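Long-range contacts in aminoglycoside N(3)-acetyltransferase (Enterobacter cloacae, PDB 6NP5), which probably confers resistance to 2-deoxystreptamine antibiotics such as gentamicin and kanamycin by moving the acetyl group of acetyl-CoA onto their 3-amino group: residues M24-L29 against P164-A169; P117-A122 against A139-R144; H171-V176 against F257-L262. All coordinates share one frame; numbering follows the deposited sequence. Where two conformers were deposited one is given.

Interaction 1: M24-L29 against P164-A169; sequences MPHVSL and PDAVTA. With 9CS ((1R,2S,3S,4R,6S)-4,6-diamino-3-[(3-amino-3-deoxy-alpha-D-glucopyranosyl)oxy]-2-hydroxycyclohexyl 2,6-diamino-2,6-dideoxy-alpha-D-glucopyranoside), chain B.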
loop_
_atom_site.group_PDB
_atom_site.type_symbol
_atom_site.label_atom_id
_atom_site.label_comp_id
_atom_site.label_asym_id
_atom_site.label_seq_id
_atom_site.Cartn_x
_atom_site.Cartn_y
_atom_site.Cartn_z
ATOM N N MET A 24 -1.423 -3.410 7.841
ATOM C CA MET A 24 -0.973 -2.529 6.781
ATOM C C MET A 24 -1.356 -1.102 7.143
ATOM O O MET A 24 -2.559 -0.787 7.180
ATOM C CB MET A 24 -1.649 -2.909 5.473
ATOM C CG MET A 24 -1.250 -1.993 4.333
ATOM S SD MET A 24 -1.720 -2.682 2.737
ATOM C CE MET A 24 -0.761 -1.617 1.635
ATOM N N PRO A 25 -0.401 -0.223 7.442
ATOM C CA PRO A 25 -0.716 1.139 7.881
ATOM C C PRO A 25 -0.801 2.109 6.713
ATOM O O PRO A 25 -0.056 2.015 5.732
ATOM C CB PRO A 25 0.477 1.491 8.783
ATOM C CG PRO A 25 1.586 0.767 8.180
ATOM C CD PRO A 25 1.047 -0.521 7.610
ATOM N N HIS A 26 -1.672 3.099 6.886
ATOM C CA HIS A 26 -1.754 4.283 6.051
ATOM C C HIS A 26 -1.746 5.435 7.026
ATOM O O HIS A 26 -2.657 5.527 7.847
ATOM C CB HIS A 26 -3.045 4.301 5.233
ATOM C CG HIS A 26 -3.161 3.158 4.278
ATOM N ND1 HIS A 26 -2.285 2.984 3.231
ATOM C CD2 HIS A 26 -4.012 2.105 4.241
ATOM C CE1 HIS A 26 -2.599 1.872 2.580
ATOM N NE2 HIS A 26 -3.651 1.329 3.163
ATOM N N VAL A 27 -0.707 6.279 6.985
ATOM C CA VAL A 27 -0.467 7.271 8.025
ATOM C C VAL A 27 -0.393 8.682 7.461
ATOM O O VAL A 27 0.367 8.945 6.518
ATOM C CB VAL A 27 0.845 6.934 8.760
ATOM C CG1 VAL A 27 1.124 7.991 9.850
ATOM C CG2 VAL A 27 0.824 5.488 9.262
ATOM N N SER A 28 -1.103 9.603 8.110
ATOM C CA SER A 28 -0.872 11.044 7.953
ATOM C C SER A 28 -0.052 11.516 9.154
ATOM O O SER A 28 -0.589 11.692 10.257
ATOM C CB SER A 28 -2.174 11.830 7.880
ATOM O OG SER A 28 -1.902 13.221 7.984
ATOM N N LEU A 29 1.249 11.733 8.944
ATOM C CA LEU A 29 2.088 12.197 10.051
ATOM C C LEU A 29 1.683 13.580 10.547
ATOM O O LEU A 29 1.844 13.879 11.737
ATOM C CB LEU A 29 3.565 12.143 9.669
ATOM C CG LEU A 29 4.150 10.731 9.633
ATOM C CD1 LEU A 29 5.504 10.755 8.959
ATOM C CD2 LEU A 29 4.248 10.128 11.011
ATOM N N PRO A 164 -10.435 7.904 3.101
ATOM C CA PRO A 164 -10.911 6.660 2.468
ATOM C C PRO A 164 -10.199 6.352 1.167
ATOM O O PRO A 164 -10.094 5.183 0.774
ATOM C CB PRO A 164 -12.410 6.924 2.268
ATOM C CG PRO A 164 -12.532 8.428 2.281
ATOM C CD PRO A 164 -11.483 8.922 3.221
ATOM N N ASP A 165 -9.682 7.377 0.501
ATOM C CA ASP A 165 -8.927 7.171 -0.730
ATOM C C ASP A 165 -7.609 6.443 -0.521
ATOM O O ASP A 165 -7.030 5.964 -1.500
ATOM C CB ASP A 165 -8.628 8.527 -1.330
ATOM C CG ASP A 165 -7.766 9.371 -0.409
ATOM O OD1 ASP A 165 -8.253 9.758 0.690
ATOM O OD2 ASP A 165 -6.586 9.575 -0.754
ATOM N N ALA A 166 -7.152 6.303 0.719
ATOM C CA ALA A 166 -5.811 5.773 0.962
ATOM C C ALA A 166 -5.724 4.252 0.941
ATOM O O ALA A 166 -4.612 3.733 1.015
ATOM C CB ALA A 166 -5.292 6.259 2.322
ATOM N N VAL A 167 -6.844 3.544 0.859
ATOM C CA VAL A 167 -6.898 2.103 1.073
ATOM C C VAL A 167 -6.413 1.304 -0.134
ATOM O O VAL A 167 -7.208 0.824 -0.954
ATOM C CB VAL A 167 -8.301 1.679 1.555
ATOM C CG1 VAL A 167 -8.306 0.202 1.898
ATOM C CG2 VAL A 167 -8.755 2.491 2.763
ATOM N N THR A 168 -5.092 1.134 -0.203
ATOM C CA THR A 168 -4.448 0.458 -1.322
ATOM C C THR A 168 -5.019 -0.918 -1.584
ATOM O O THR A 168 -5.118 -1.335 -2.740
ATOM C CB THR A 168 -2.952 0.340 -1.024
ATOM O OG1 THR A 168 -2.441 1.630 -0.693
ATOM C CG2 THR A 168 -2.205 -0.194 -2.228
ATOM N N ALA A 169 -5.394 -1.652 -0.535
ATOM C CA ALA A 169 -5.864 -3.011 -0.734
ATOM C C ALA A 169 -7.094 -3.064 -1.615
ATOM O O ALA A 169 -7.345 -4.097 -2.244
ATOM C CB ALA A 169 -6.172 -3.676 0.598
HETATM C C1 9CS B . -3.537 8.887 -5.922
HETATM C C2 9CS B . -3.834 9.733 -4.694
HETATM C C3 9CS B . -5.112 9.347 -4.053
HETATM C C4 9CS B . -6.256 9.465 -5.021
HETATM C C5 9CS B . -5.931 8.733 -6.334
HETATM C C6 9CS B . -6.935 9.051 -7.408
HETATM C C7 9CS B . -1.196 4.367 -7.033
HETATM C C8 9CS B . -1.198 5.610 -7.925
HETATM C C9 9CS B . -1.709 6.829 -7.146
HETATM C C10 9CS B . -3.093 6.584 -6.511
HETATM C C11 9CS B . -3.147 5.257 -5.743
HETATM C C12 9CS B . -2.620 4.077 -6.559
HETATM C C13 9CS B . 0.440 5.611 -9.665
HETATM C C14 9CS B . 1.923 5.259 -9.710
HETATM C C15 9CS B . 2.764 6.418 -9.257
HETATM C C16 9CS B . 2.458 7.601 -10.113
HETATM C C17 9CS B . 0.972 7.945 -10.059
HETATM C C18 9CS B . 0.586 9.129 -10.872
HETATM N N1 9CS B . -6.560 8.357 -8.633
HETATM N N2 9CS B . -4.538 5.021 -5.333
HETATM N N3 9CS B . -0.669 3.217 -7.764
HETATM N N4 9CS B . 4.230 6.085 -9.337
HETATM O O5 9CS B . -4.638 9.143 -6.863
HETATM O O7 9CS B . -5.322 10.216 -2.889
HETATM O O8 9CS B . -7.478 8.909 -4.517
HETATM O O9 9CS B . -3.491 7.554 -5.549
HETATM O O10 9CS B . -1.795 7.923 -8.040
HETATM O O11 9CS B . 0.123 5.887 -8.336
HETATM O O12 9CS B . 0.183 6.770 -10.506
HETATM O O13 9CS B . 2.099 4.162 -8.842
HETATM O O14 9CS B . 3.180 8.762 -9.666
HETATM O O15 9CS B . 0.947 8.956 -12.190
HETATM N N6 9CS B . -2.688 9.560 -3.739
HETATM O O HOH W 1 -4.629 -1.063 2.220
#
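The imidazole of His26 and the backbone carbonyl of Ala166 meet in a polar contact that is not a hydrogen bond. Ala166 O stands 3.1 Å above the plane of the His26 ring, over its centre, so neither ring nitrogen presents an N-H along a useful line to it. The first torsion of His26, with CG beside its own backbone N (chi1 -62°), carries the ring toward the loop, and the second (chi2 -64°) turns one face to Ala166 O. Thr168 adds a second oxygen, reaching the ring obliquely with OG1 3.3 Å from His26 CE1. Between these residues Val167 is the centre of an inverse gamma turn, a tight bend that brings Ala166 O and the Thr168 side chain to the same imidazole.

No direct hydrogen bond joins the segments; a single water bridges them. It lies in the ring plane at the edge of His26, 2.8 Å from NE2, and it also accepts a bond of 2.9 Å from Ala169 N, an arrangement that would favour the observed turn of the ring.

Van der Waals contacts complete the interface. The extended Met24 chain crosses Thr168 at about a right angle, its CE 4.0 Å from Thr168 CB. His26 CB and Ala166 CB lie 4.2 Å apart. On the loop, Asp165 OD2 accepts a 2.6 Å hydrogen bond from hydroxyl O7 of the bound aminoglycoside; His26 and Thr168 are themselves acetyl-CoA-binding residues.

Strand 22-27 runs parallel to both its sheet neighbours, 55-59 and 156-160. Beyond the end of strand 156-160 the chain folds back over His26, rests Pro164 on helix 222-233 and then enters helix 170-176.

Interaction 2: P117-A122 against A139-R144; sequences PDASMA and AAYGPR. With 9CS ((1R,2S,3S,4R,6S)-4,6-diamino-3-[(3-amino-3-deoxy-alpha-D-glucopyranosyl)oxy]-2-hydroxycyclohexyl 2,6-diamino-2,6-dideoxy-alpha-D-glucopyranoside), chain B.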
loop_
_atom_site.group_PDB
_atom_site.type_symbol
_atom_site.label_atom_id
_atom_site.label_comp_id
_atom_site.label_asym_id
_atom_site.label_seq_id
_atom_site.Cartn_x
_atom_site.Cartn_y
_atom_site.Cartn_z
ATOM N N PRO A 117 8.892 -2.385 -9.038
ATOM C CA PRO A 117 9.431 -1.065 -8.684
ATOM C C PRO A 117 8.380 -0.019 -8.393
ATOM O O PRO A 117 8.584 0.832 -7.519
ATOM C CB PRO A 117 10.313 -0.703 -9.891
ATOM C CG PRO A 117 10.700 -2.029 -10.459
ATOM C CD PRO A 117 9.443 -2.863 -10.318
ATOM N N ASP A 118 7.261 -0.042 -9.114
ATOM C CA ASP A 118 6.234 0.974 -8.934
ATOM C C ASP A 118 5.299 0.635 -7.775
ATOM O O ASP A 118 4.853 1.525 -7.038
ATOM C CB ASP A 118 5.443 1.192 -10.236
ATOM C CG ASP A 118 4.580 2.420 -10.170
ATOM O OD1 ASP A 118 5.111 3.560 -10.175
ATOM O OD2 ASP A 118 3.351 2.208 -10.077
ATOM N N ALA A 119 4.962 -0.637 -7.626
ATOM C CA ALA A 119 4.030 -1.105 -6.601
ATOM C C ALA A 119 4.759 -1.629 -5.359
ATOM O O ALA A 119 4.161 -2.330 -4.547
ATOM C CB ALA A 119 3.157 -2.198 -7.200
ATOM N N SER A 120 6.013 -1.240 -5.153
ATOM C CA SER A 120 6.850 -1.925 -4.181
ATOM C C SER A 120 6.223 -1.920 -2.788
ATOM O O SER A 120 5.738 -0.892 -2.295
ATOM C CB SER A 120 8.251 -1.294 -4.134
ATOM O OG SER A 120 9.168 -2.142 -3.430
ATOM N N MET A 121 6.300 -3.072 -2.141
ATOM C CA MET A 121 5.776 -3.294 -0.794
ATOM C C MET A 121 6.903 -3.718 0.145
ATOM O O MET A 121 7.751 -4.537 -0.226
ATOM C CB MET A 121 4.777 -4.439 -0.827
ATOM C CG MET A 121 3.617 -4.241 -1.793
ATOM S SD MET A 121 2.319 -3.203 -1.097
ATOM C CE MET A 121 1.393 -2.809 -2.581
ATOM N N ALA A 122 6.889 -3.180 1.363
ATOM C CA ALA A 122 7.891 -3.460 2.388
ATOM C C ALA A 122 7.209 -4.218 3.507
ATOM O O ALA A 122 6.061 -3.921 3.854
ATOM C CB ALA A 122 8.445 -2.155 2.950
ATOM N N ALA A 139 1.245 -7.737 -11.976
ATOM C CA ALA A 139 0.522 -8.129 -10.770
ATOM C C ALA A 139 0.782 -7.133 -9.645
ATOM O O ALA A 139 1.265 -7.477 -8.558
ATOM C CB ALA A 139 0.898 -9.554 -10.380
ATOM N N ALA A 140 0.444 -5.874 -9.901
ATOM C CA ALA A 140 0.763 -4.811 -8.962
ATOM C C ALA A 140 -0.001 -4.968 -7.652
ATOM O O ALA A 140 0.622 -5.047 -6.588
ATOM C CB ALA A 140 0.510 -3.445 -9.577
ATOM N N TYR A 141 -1.346 -5.017 -7.711
ATOM C CA TYR A 141 -2.190 -5.052 -6.518
ATOM C C TYR A 141 -3.163 -6.219 -6.504
ATOM O O TYR A 141 -3.936 -6.350 -5.551
ATOM C CB TYR A 141 -2.961 -3.725 -6.322
ATOM C CG TYR A 141 -2.060 -2.536 -6.461
ATOM C CD1 TYR A 141 -1.122 -2.192 -5.488
ATOM C CD2 TYR A 141 -2.038 -1.826 -7.651
ATOM C CE1 TYR A 141 -0.229 -1.163 -5.688
ATOM C CE2 TYR A 141 -1.149 -0.755 -7.840
ATOM C CZ TYR A 141 -0.238 -0.452 -6.870
ATOM O OH TYR A 141 0.673 0.573 -7.036
ATOM N N GLY A 142 -3.188 -7.033 -7.550
ATOM C CA GLY A 142 -4.178 -8.058 -7.721
ATOM C C GLY A 142 -3.700 -9.428 -7.281
ATOM O O GLY A 142 -2.782 -9.574 -6.451
ATOM N N PRO A 143 -4.316 -10.461 -7.832
ATOM C CA PRO A 143 -3.874 -11.824 -7.555
ATOM C C PRO A 143 -2.370 -11.953 -7.729
ATOM O O PRO A 143 -1.767 -11.366 -8.635
ATOM C CB PRO A 143 -4.635 -12.653 -8.581
ATOM C CG PRO A 143 -5.935 -11.896 -8.730
ATOM C CD PRO A 143 -5.536 -10.432 -8.660
ATOM N N ARG A 144 -1.767 -12.717 -6.832
ATOM C CA ARG A 144 -0.344 -13.080 -6.819
ATOM C C ARG A 144 0.544 -11.986 -6.257
ATOM O O ARG A 144 1.771 -12.197 -6.169
ATOM C CB ARG A 144 0.207 -13.528 -8.180
ATOM C CG ARG A 144 -0.617 -14.690 -8.788
ATOM C CD ARG A 144 -0.054 -15.260 -10.105
ATOM N NE ARG A 144 1.285 -15.839 -9.945
ATOM C CZ ARG A 144 1.558 -17.081 -9.534
ATOM N NH1 ARG A 144 0.584 -17.915 -9.190
ATOM N NH2 ARG A 144 2.825 -17.481 -9.436
HETATM C C1 9CS B . -3.537 8.887 -5.922
HETATM C C2 9CS B . -3.834 9.733 -4.694
HETATM C C3 9CS B . -5.112 9.347 -4.053
HETATM C C4 9CS B . -6.256 9.465 -5.021
HETATM C C5 9CS B . -5.931 8.733 -6.334
HETATM C C6 9CS B . -6.935 9.051 -7.408
HETATM C C7 9CS B . -1.196 4.367 -7.033
HETATM C C8 9CS B . -1.198 5.610 -7.925
HETATM C C9 9CS B . -1.709 6.829 -7.146
HETATM C C10 9CS B . -3.093 6.584 -6.511
HETATM C C11 9CS B . -3.147 5.257 -5.743
HETATM C C12 9CS B . -2.620 4.077 -6.559
HETATM C C13 9CS B . 0.440 5.611 -9.665
HETATM C C14 9CS B . 1.923 5.259 -9.710
HETATM C C15 9CS B . 2.764 6.418 -9.257
HETATM C C16 9CS B . 2.458 7.601 -10.113
HETATM C C17 9CS B . 0.972 7.945 -10.059
HETATM C C18 9CS B . 0.586 9.129 -10.872
HETATM N N1 9CS B . -6.560 8.357 -8.633
HETATM N N2 9CS B . -4.538 5.021 -5.333
HETATM N N3 9CS B . -0.669 3.217 -7.764
HETATM N N4 9CS B . 4.230 6.085 -9.337
HETATM O O5 9CS B . -4.638 9.143 -6.863
HETATM O O7 9CS B . -5.322 10.216 -2.889
HETATM O O8 9CS B . -7.478 8.909 -4.517
HETATM O O9 9CS B . -3.491 7.554 -5.549
HETATM O O10 9CS B . -1.795 7.923 -8.040
HETATM O O11 9CS B . 0.123 5.887 -8.336
HETATM O O12 9CS B . 0.183 6.770 -10.506
HETATM O O13 9CS B . 2.099 4.162 -8.842
HETATM O O14 9CS B . 3.180 8.762 -9.666
HETATM O O15 9CS B . 0.947 8.956 -12.190
HETATM N N6 9CS B . -2.688 9.560 -3.739
HETATM O O HOH W 2 1.672 0.165 -9.548
#
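Asp118 and Tyr141 face each other without a direct bond, their OD2 and OH atoms 4.4 Å apart, and are joined instead through a water and through the antibiotic. The water donates to Asp118 OD2 over 2.7 Å and is also hydrogen-bonded to Tyr141 OH. On the drug side the carboxylate works with both oxygens: OD1 takes a bond of 2.8 Å from amine N4 of the 3-amino sugar, and OD2 one of 2.6 Å from the adjacent hydroxyl, O13. Ser65 OG also bonds to OD1, which would fix the turn of the carboxylate. Tyr141 OH receives a longer bond, 3.1 Å, from amine N3 on the central deoxystreptamine ring.

Asp118 sits in the loop leading into strand 121-124, which joins the mixed central sheet antiparallel to strand 55-59; Tyr141 belongs to the loop between helices 128-132 and 146-152. The two loops thus form one wall of the aminoglycoside pocket, with a carboxylate suited to a cationic substrate.

Behind the polar groups the packing is apolar. Ala119 CB lies 3.8 Å from Ala140 CB and also rests obliquely against the phenol end of Tyr141, while Ala140 CB covers one ring face toward the rim. Met121, bent at chi2 in the conformer described, brings CE to the ring edge, 3.9 Å from Tyr141 CE1. Phe59 meets the same ring edge-to-face.

Interaction 3: H171-V176 against F257-L262; sequences HYAEAV and FGIEWL. With 9CS ((1R,2S,3S,4R,6S)-4,6-diamino-3-[(3-amino-3-deoxy-alpha-D-glucopyranosyl)oxy]-2-hydroxycyclohexyl 2,6-diamino-2,6-dideoxy-alpha-D-glucopyranoside), chain B.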
loop_
_atom_site.group_PDB
_atom_site.type_symbol
_atom_site.label_atom_id
_atom_site.label_comp_id
_atom_site.label_asym_id
_atom_site.label_seq_id
_atom_site.Cartn_x
_atom_site.Cartn_y
_atom_site.Cartn_z
ATOM N N HIS A 171 -7.436 -1.782 -4.412
ATOM C CA HIS A 171 -7.042 -2.017 -5.801
ATOM C C HIS A 171 -7.101 -3.496 -6.162
ATOM O O HIS A 171 -7.250 -3.817 -7.347
ATOM C CB HIS A 171 -5.670 -1.409 -6.081
ATOM C CG HIS A 171 -5.639 0.088 -5.984
ATOM N ND1 HIS A 171 -6.444 0.909 -6.739
ATOM C CD2 HIS A 171 -4.866 0.914 -5.255
ATOM C CE1 HIS A 171 -6.196 2.168 -6.449
ATOM N NE2 HIS A 171 -5.233 2.199 -5.557
ATOM N N TYR A 172 -7.068 -4.402 -5.175
ATOM C CA TYR A 172 -7.294 -5.816 -5.439
ATOM C C TYR A 172 -8.737 -6.031 -5.903
ATOM O O TYR A 172 -8.994 -6.810 -6.825
ATOM C CB TYR A 172 -7.006 -6.633 -4.171
ATOM C CG TYR A 172 -7.211 -8.118 -4.377
ATOM C CD1 TYR A 172 -8.495 -8.685 -4.315
ATOM C CD2 TYR A 172 -6.141 -8.980 -4.665
ATOM C CE1 TYR A 172 -8.696 -10.009 -4.541
ATOM C CE2 TYR A 172 -6.336 -10.323 -4.885
ATOM C CZ TYR A 172 -7.624 -10.842 -4.836
ATOM O OH TYR A 172 -7.787 -12.183 -5.069
ATOM N N ALA A 173 -9.700 -5.377 -5.241
ATOM C CA ALA A 173 -11.091 -5.507 -5.660
ATOM C C ALA A 173 -11.256 -5.052 -7.096
ATOM O O ALA A 173 -11.985 -5.691 -7.874
ATOM C CB ALA A 173 -11.986 -4.683 -4.743
ATOM N N GLU A 174 -10.590 -3.948 -7.469
ATOM C CA GLU A 174 -10.658 -3.487 -8.851
ATOM C C GLU A 174 -10.093 -4.535 -9.790
ATOM O O GLU A 174 -10.652 -4.772 -10.863
ATOM C CB GLU A 174 -9.912 -2.165 -9.001
ATOM C CG GLU A 174 -10.511 -1.036 -8.245
ATOM C CD GLU A 174 -9.778 0.246 -8.422
ATOM O OE1 GLU A 174 -10.438 1.294 -8.483
ATOM O OE2 GLU A 174 -8.539 0.229 -8.471
ATOM N N ALA A 175 -8.972 -5.153 -9.418
ATOM C CA ALA A 175 -8.331 -6.127 -10.291
ATOM C C ALA A 175 -9.238 -7.307 -10.582
ATOM O O ALA A 175 -9.281 -7.779 -11.717
ATOM C CB ALA A 175 -7.031 -6.616 -9.657
ATOM N N VAL A 176 -9.970 -7.802 -9.585
ATOM C CA VAL A 176 -10.746 -9.021 -9.769
ATOM C C VAL A 176 -12.216 -8.767 -10.119
ATOM O O VAL A 176 -12.927 -9.727 -10.436
ATOM C CB VAL A 176 -10.647 -9.980 -8.566
ATOM C CG1 VAL A 176 -9.193 -10.305 -8.262
ATOM C CG2 VAL A 176 -11.333 -9.417 -7.332
ATOM N N PHE A 257 -16.412 -6.485 0.211
ATOM C CA PHE A 257 -17.426 -5.453 0.025
ATOM C C PHE A 257 -17.172 -4.685 -1.260
ATOM O O PHE A 257 -18.111 -4.400 -2.026
ATOM C CB PHE A 257 -17.410 -4.515 1.232
ATOM C CG PHE A 257 -18.351 -3.347 1.129
ATOM C CD1 PHE A 257 -17.940 -2.164 0.536
ATOM C CD2 PHE A 257 -19.636 -3.410 1.656
ATOM C CE1 PHE A 257 -18.777 -1.085 0.435
ATOM C CE2 PHE A 257 -20.488 -2.318 1.551
ATOM C CZ PHE A 257 -20.049 -1.158 0.950
ATOM N N GLY A 258 -15.915 -4.356 -1.533
ATOM C CA GLY A 258 -15.608 -3.607 -2.740
ATOM C C GLY A 258 -15.863 -4.363 -4.024
ATOM O O GLY A 258 -16.326 -3.771 -5.010
ATOM N N ILE A 259 -15.571 -5.669 -4.038
ATOM C CA ILE A 259 -15.893 -6.482 -5.199
ATOM C C ILE A 259 -17.389 -6.450 -5.445
ATOM O O ILE A 259 -17.850 -6.238 -6.568
ATOM C CB ILE A 259 -15.382 -7.918 -5.006
ATOM C CG1 ILE A 259 -13.853 -7.928 -4.929
ATOM C CG2 ILE A 259 -15.876 -8.813 -6.134
ATOM C CD1 ILE A 259 -13.278 -9.223 -4.394
ATOM N N GLU A 260 -18.166 -6.683 -4.403
ATOM C CA GLU A 260 -19.614 -6.648 -4.538
ATOM C C GLU A 260 -20.095 -5.270 -4.986
ATOM O O GLU A 260 -21.038 -5.155 -5.772
ATOM C CB GLU A 260 -20.244 -7.037 -3.202
ATOM C CG GLU A 260 -19.922 -8.483 -2.831
ATOM C CD GLU A 260 -20.439 -8.931 -1.484
ATOM O OE1 GLU A 260 -19.966 -10.000 -1.023
ATOM O OE2 GLU A 260 -21.285 -8.235 -0.894
ATOM N N TRP A 261 -19.507 -4.217 -4.447
ATOM C CA TRP A 261 -19.925 -2.861 -4.754
ATOM C C TRP A 261 -19.736 -2.568 -6.235
ATOM O O TRP A 261 -20.634 -2.054 -6.892
ATOM C CB TRP A 261 -19.079 -1.929 -3.894
ATOM C CG TRP A 261 -19.441 -0.485 -3.867
ATOM C CD1 TRP A 261 -20.130 0.149 -2.883
ATOM C CD2 TRP A 261 -19.078 0.524 -4.816
ATOM N NE1 TRP A 261 -20.223 1.481 -3.151
ATOM C CE2 TRP A 261 -19.568 1.742 -4.325
ATOM C CE3 TRP A 261 -18.343 0.522 -6.016
ATOM C CZ2 TRP A 261 -19.403 2.943 -5.011
ATOM C CZ3 TRP A 261 -18.168 1.721 -6.683
ATOM C CH2 TRP A 261 -18.685 2.911 -6.178
ATOM N N LEU A 262 -18.577 -2.926 -6.774
ATOM C CA LEU A 262 -18.312 -2.720 -8.187
ATOM C C LEU A 262 -19.231 -3.573 -9.041
ATOM O O LEU A 262 -19.764 -3.094 -10.046
ATOM C CB LEU A 262 -16.861 -3.049 -8.492
ATOM C CG LEU A 262 -15.853 -2.031 -7.959
ATOM C CD1 LEU A 262 -14.425 -2.587 -7.976
ATOM C CD2 LEU A 262 -15.911 -0.710 -8.791
HETATM C C1 9CS B . -3.537 8.887 -5.922
HETATM C C2 9CS B . -3.834 9.733 -4.694
HETATM C C3 9CS B . -5.112 9.347 -4.053
HETATM C C4 9CS B . -6.256 9.465 -5.021
HETATM C C5 9CS B . -5.931 8.733 -6.334
HETATM C C6 9CS B . -6.935 9.051 -7.408
HETATM C C7 9CS B . -1.196 4.367 -7.033
HETATM C C8 9CS B . -1.198 5.610 -7.925
HETATM C C9 9CS B . -1.709 6.829 -7.146
HETATM C C10 9CS B . -3.093 6.584 -6.511
HETATM C C11 9CS B . -3.147 5.257 -5.743
HETATM C C12 9CS B . -2.620 4.077 -6.559
HETATM C C13 9CS B . 0.440 5.611 -9.665
HETATM C C14 9CS B . 1.923 5.259 -9.710
HETATM C C15 9CS B . 2.764 6.418 -9.257
HETATM C C16 9CS B . 2.458 7.601 -10.113
HETATM C C17 9CS B . 0.972 7.945 -10.059
HETATM C C18 9CS B . 0.586 9.129 -10.872
HETATM N N1 9CS B . -6.560 8.357 -8.633
HETATM N N2 9CS B . -4.538 5.021 -5.333
HETATM N N3 9CS B . -0.669 3.217 -7.764
HETATM N N4 9CS B . 4.230 6.085 -9.337
HETATM O O5 9CS B . -4.638 9.143 -6.863
HETATM O O7 9CS B . -5.322 10.216 -2.889
HETATM O O8 9CS B . -7.478 8.909 -4.517
HETATM O O9 9CS B . -3.491 7.554 -5.549
HETATM O O10 9CS B . -1.795 7.923 -8.040
HETATM O O11 9CS B . 0.123 5.887 -8.336
HETATM O O12 9CS B . 0.183 6.770 -10.506
HETATM O O13 9CS B . 2.099 4.162 -8.842
HETATM O O14 9CS B . 3.180 8.762 -9.666
HETATM O O15 9CS B . 0.947 8.956 -12.190
HETATM N N6 9CS B . -2.688 9.560 -3.739
#
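Ala173 points its methyl toward the helix carrying Gly258 and Ile259, and the small residues Ala173 and Gly258 allow the backbones to come close. The segment axes approach to 8.5 Å, close for packed helices, at a crossing angle of -45°. Gly258 has no side chain to intervene, so Ala173 CB settles against bare backbone, 4.0 Å from Gly258 C.

Ile259 lies alongside this point. With CG1 beside its own backbone N (chi1 -65°), it lays the ethyl branch along helix 171-176: CG1 touches Ala173 CA at 3.7 Å, and the terminal CD1 goes on to Val176. There the two side chains slant across one another, methyl against methyl, CD1 of Ile259 3.5 Å from CG2 of Val176. Leu262, one turn further on, comes in over the other flank; a single branch does the touching, its CD1 3.9 Å from Ala173 O and near the alpha carbon of Glu174. Side chains of 222-233 touch both helices, with Ala222 against Glu174 and Ile226 against Trp261, so three helices pack together here.

The inner side of helix 171-176 has a different chemistry. His171 donates from ND1 to Glu174 OE2 over 2.8 Å with a nearly straight angle of 170°; the acceptor lies in the imidazole plane, whereas the hydrogen reaches the carboxylate from above its plane. At the other nitrogen NE2 accepts a bond of 2.9 Å from amine N2 of the aminoglycoside, again at the ring edge. N2 is the 3-amino group of deoxystreptamine, the nitrogen that this class of enzyme acetylates. The carboxylate would help to hold the rotation of a histidine whose NE2 meets the reacting amine, consistent with a part for His171 in drawing a proton from it.

The three contacts, centred 15 to 17 Å apart, each contribute residues to the antibiotic site: Asp165 of interaction 1 to the 2,6-diamino sugar, Asp118 and Tyr141 of interaction 2 to the 3-amino sugar and a central-ring amine, His171 of interaction 3 to the other amine. Tyr141 joins them: its CD1 packs 4.0 Å from Thr168 CG2, and its CB lies 3.6 Å from His171 CB. Segment 164-169 leads almost directly into 171-176, placing the side chains of acetyl-CoA-binding Thr168 and His171 about 4 Å apart at their nearest atoms. This is consistent with acetyl donor and drug amine meeting near His171, between strand 22-27, the Tyr141 loop and helix 170-176.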